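Long-range contact in sortase family protein (Clostridium perfringens, PDB 4D70), which is a class D sortase, a cysteine transpeptidase that probably cleaves sorting signals of surface proteins and joins them to the cell envelope: residues A[77-82]-A[89-94]. Sequence-based numbering, arbitrary orientation.
Sequences EGSTLD and GHFENT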
ATOM      1  N   GLU A  77       2.116  -4.986   7.023  1.00 34.84           N
ATOM      2  CA  GLU A  77       1.767  -6.266   6.463  1.00 31.24           C
ATOM      3  C   GLU A  77       0.413  -6.775   6.903  1.00 34.58           C
ATOM      4  O   GLU A  77       0.044  -6.663   8.052  1.00 36.43           O
ATOM      5  CB  GLU A  77       2.824  -7.314   6.810  1.00 35.01           C
ATOM      6  CG  GLU A  77       2.575  -8.713   6.243  1.00 35.04           C
ATOM      7  CD  GLU A  77       2.571  -8.797   4.721  1.00 40.85           C
ATOM      8  OE1 GLU A  77       2.821  -7.780   4.047  1.00 38.34           O
ATOM      9  OE2 GLU A  77       2.305  -9.891   4.181  1.00 42.83           O
ATOM     10  N   GLY A  78      -0.354  -7.310   5.952  1.00 29.80           N
ATOM     11  CA  GLY A  78      -1.645  -7.872   6.232  1.00 33.43           C
ATOM     12  C   GLY A  78      -2.810  -7.007   5.868  1.00 32.55           C
ATOM     13  O   GLY A  78      -2.692  -5.774   5.770  1.00 39.62           O
ATOM     14  N   SER A  79      -3.946  -7.653   5.662  1.00 33.28           N
ATOM     15  CA  SER A  79      -5.159  -6.920   5.355  1.00 39.57           C
ATOM     16  C   SER A  79      -6.317  -7.436   6.207  1.00 39.73           C
ATOM     17  O   SER A  79      -7.452  -7.342   5.786  1.00 35.26           O
ATOM     18  CB  SER A  79      -5.498  -7.041   3.879  1.00 43.02           C
ATOM     19  OG  SER A  79      -5.788  -8.387   3.569  1.00 44.12           O
ATOM     20  N   THR A  80      -6.031  -7.943   7.411  1.00 42.42           N
ATOM     21  CA  THR A  80      -7.087  -8.344   8.339  1.00 45.81           C
ATOM     22  C   THR A  80      -7.700  -7.106   8.953  1.00 46.56           C
ATOM     23  O   THR A  80      -7.133  -6.015   8.884  1.00 39.03           O
ATOM     24  CB  THR A  80      -6.541  -9.177   9.491  1.00 47.10           C
ATOM     25  OG1 THR A  80      -5.546  -8.417  10.185  1.00 48.37           O
ATOM     26  CG2 THR A  80      -5.943 -10.457   8.979  1.00 47.42           C
ATOM     27  N   LEU A  81      -8.840  -7.286   9.601  1.00 51.89           N
ATOM     28  CA  LEU A  81      -9.523  -6.171  10.255  1.00 52.10           C
ATOM     29  C   LEU A  81      -8.667  -5.535  11.313  1.00 53.01           C
ATOM     30  O   LEU A  81      -8.667  -4.303  11.487  1.00 53.29           O
ATOM     31  CB  LEU A  81     -10.824  -6.632  10.884  1.00 58.37           C
ATOM     32  CG  LEU A  81     -12.004  -6.461   9.929  1.00 62.24           C
ATOM     33  CD1 LEU A  81     -11.976  -7.503   8.838  1.00 60.32           C
ATOM     34  CD2 LEU A  81     -13.280  -6.573  10.739  1.00 77.51           C
ATOM     35  N   ASP A  82      -7.928  -6.371  12.019  1.00 48.19           N
ATOM     36  CA  ASP A  82      -7.048  -5.886  13.046  1.00 52.19           C
ATOM     37  C   ASP A  82      -5.969  -4.980  12.518  1.00 46.91           C
ATOM     38  O   ASP A  82      -5.615  -4.008  13.166  1.00 52.35           O
ATOM     39  CB  ASP A  82      -6.386  -7.050  13.783  1.00 57.32           C
ATOM     40  CG  ASP A  82      -7.285  -7.686  14.800  1.00 73.81           C
ATOM     41  OD1 ASP A  82      -8.537  -7.457  14.799  1.00 66.87           O
ATOM     42  OD2 ASP A  82      -6.694  -8.427  15.616  1.00 72.68           O
ATOM     43  N   GLY A  89      -2.753  -1.450   4.815  1.00 30.82           N
ATOM     44  CA  GLY A  89      -2.268  -2.830   4.888  1.00 34.77           C
ATOM     45  C   GLY A  89      -1.941  -3.429   3.548  1.00 34.63           C
ATOM     46  O   GLY A  89      -2.505  -3.007   2.522  1.00 31.92           O
ATOM     47  N   HIS A  90      -1.005  -4.371   3.532  1.00 29.74           N
ATOM     48  CA  HIS A  90      -0.574  -5.029   2.290  1.00 29.85           C
ATOM     49  C   HIS A  90      -1.325  -6.340   2.186  1.00 30.60           C
ATOM     50  O   HIS A  90      -1.279  -7.169   3.113  1.00 30.04           O
ATOM     51  CB  HIS A  90       0.942  -5.219   2.298  1.00 27.44           C
ATOM     52  CG  HIS A  90       1.449  -6.127   1.240  1.00 30.50           C
ATOM     53  ND1 HIS A  90       2.155  -7.294   1.499  1.00 34.55           N
ATOM     54  CD2 HIS A  90       1.389  -6.026  -0.095  1.00 30.55           C
ATOM     55  CE1 HIS A  90       2.496  -7.865   0.360  1.00 30.27           C
ATOM     56  NE2 HIS A  90       2.014  -7.124  -0.621  1.00 32.08           N
ATOM     57  N   PHE A  91      -2.007  -6.569   1.076  1.00 26.86           N
ATOM     58  CA  PHE A  91      -2.648  -7.868   0.860  1.00 29.40           C
ATOM     59  C   PHE A  91      -1.595  -8.977   0.776  1.00 33.51           C
ATOM     60  O   PHE A  91      -0.655  -8.962  -0.056  1.00 30.45           O
ATOM     61  CB  PHE A  91      -3.476  -7.932  -0.398  1.00 29.81           C
ATOM     62  CG  PHE A  91      -4.732  -7.141  -0.350  1.00 28.90           C
ATOM     63  CD1 PHE A  91      -4.747  -5.836  -0.762  1.00 24.39           C
ATOM     64  CD2 PHE A  91      -5.940  -7.727   0.074  1.00 29.01           C
ATOM     65  CE1 PHE A  91      -5.916  -5.082  -0.750  1.00 26.95           C
ATOM     66  CE2 PHE A  91      -7.118  -6.972   0.112  1.00 31.08           C
ATOM     67  CZ  PHE A  91      -7.110  -5.646  -0.323  1.00 30.88           C
ATOM     68  N   GLU A  92      -1.835  -9.986   1.588  1.00 37.43           N
ATOM     69  CA  GLU A  92      -0.885 -11.068   1.892  1.00 44.15           C
ATOM     70  C   GLU A  92      -0.243 -11.757   0.690  1.00 38.09           C
ATOM     71  O   GLU A  92       0.963 -11.974   0.638  1.00 41.23           O
ATOM     72  CB  GLU A  92      -1.599 -12.117   2.813  1.00 48.17           C
ATOM     73  CG  GLU A  92      -1.930 -11.545   4.224  1.00 57.87           C
ATOM     74  CD  GLU A  92      -3.322 -10.826   4.414  1.00 51.72           C
ATOM     75  OE1 GLU A  92      -3.965 -10.380   3.408  1.00 40.20           O
ATOM     76  OE2 GLU A  92      -3.773 -10.653   5.625  1.00 43.63           O
ATOM     77  N   ASN A  93      -1.026 -12.162  -0.247  1.00 32.43           N
ATOM     78  CA  ASN A  93      -0.433 -12.962  -1.331  1.00 42.87           C
ATOM     79  C   ASN A  93      -0.096 -12.121  -2.570  1.00 37.00           C
ATOM     80  O   ASN A  93      -0.039 -12.614  -3.678  1.00 42.20           O
ATOM     81  CB  ASN A  93      -1.381 -14.098  -1.674  1.00 49.28           C
ATOM     82  CG  ASN A  93      -1.610 -15.024  -0.487  1.00 56.53           C
ATOM     83  OD1 ASN A  93      -0.675 -15.533   0.110  1.00 54.00           O
ATOM     84  ND2 ASN A  93      -2.853 -15.195  -0.118  1.00 63.33           N
ATOM     85  N   THR A  94       0.128 -10.831  -2.380  1.00 32.75           N
ATOM     86  CA  THR A  94       0.506  -9.989  -3.496  1.00 26.39           C
ATOM     87  C   THR A  94       1.974  -9.609  -3.453  1.00 28.40           C
ATOM     88  O   THR A  94       2.628  -9.657  -2.412  1.00 26.32           O
ATOM     89  CB  THR A  94      -0.403  -8.744  -3.579  1.00 26.54           C
ATOM     90  OG1 THR A  94      -0.182  -7.855  -2.489  1.00 23.23           O
ATOM     91  CG2 THR A  94      -1.852  -9.209  -3.600  1.00 30.00           C
TER
HETATM   92  O   HOH W   1       3.353 -10.569   1.835  1.00 46.47           O
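The carboxylate of Glu-92 grips Ser-79 with both oxygens. Its OE1 takes the hydroxyl OG of Ser-79 at 2.7 Å, on the syn side and close to the carboxylate plane, whereas OE2 receives the backbone N of Ser-79 at 3.0 Å in a nearly straight bond, the N lying well above that plane (57° out of it). The bend of the Glu-92 chain at chi2 (89°) turns the carboxylate back to the backbone N of Ser-79. Ser-79 also lays its CB over one face of the Phe-91 ring, a CH-pi contact with CB 4.3 Å from the centroid. Beside this clamp, His-90 ND1 donates to Glu-77 OE1 at 2.7 Å, the oxygen lying in the imidazole plane while the carboxylate is turned 45° against the ring. OE2 of Glu-77 is joined through a water to the backbone O of Glu-92. Gly-78 N adds a weak bond to His-90 O. Phe-103 meets the His-90 ring, and Ile-61 of strand 60-66 touches both Glu-77 and His-90. The contact closes a beta-alpha-beta crossover of the sortase barrel: helix 81-86, with Thr-80 at its N-cap, weakly bonded to Val-83 N, links the parallel neighbours 71-77 and 88-90, and strand 101-109 flanks 88-90 antiparallel.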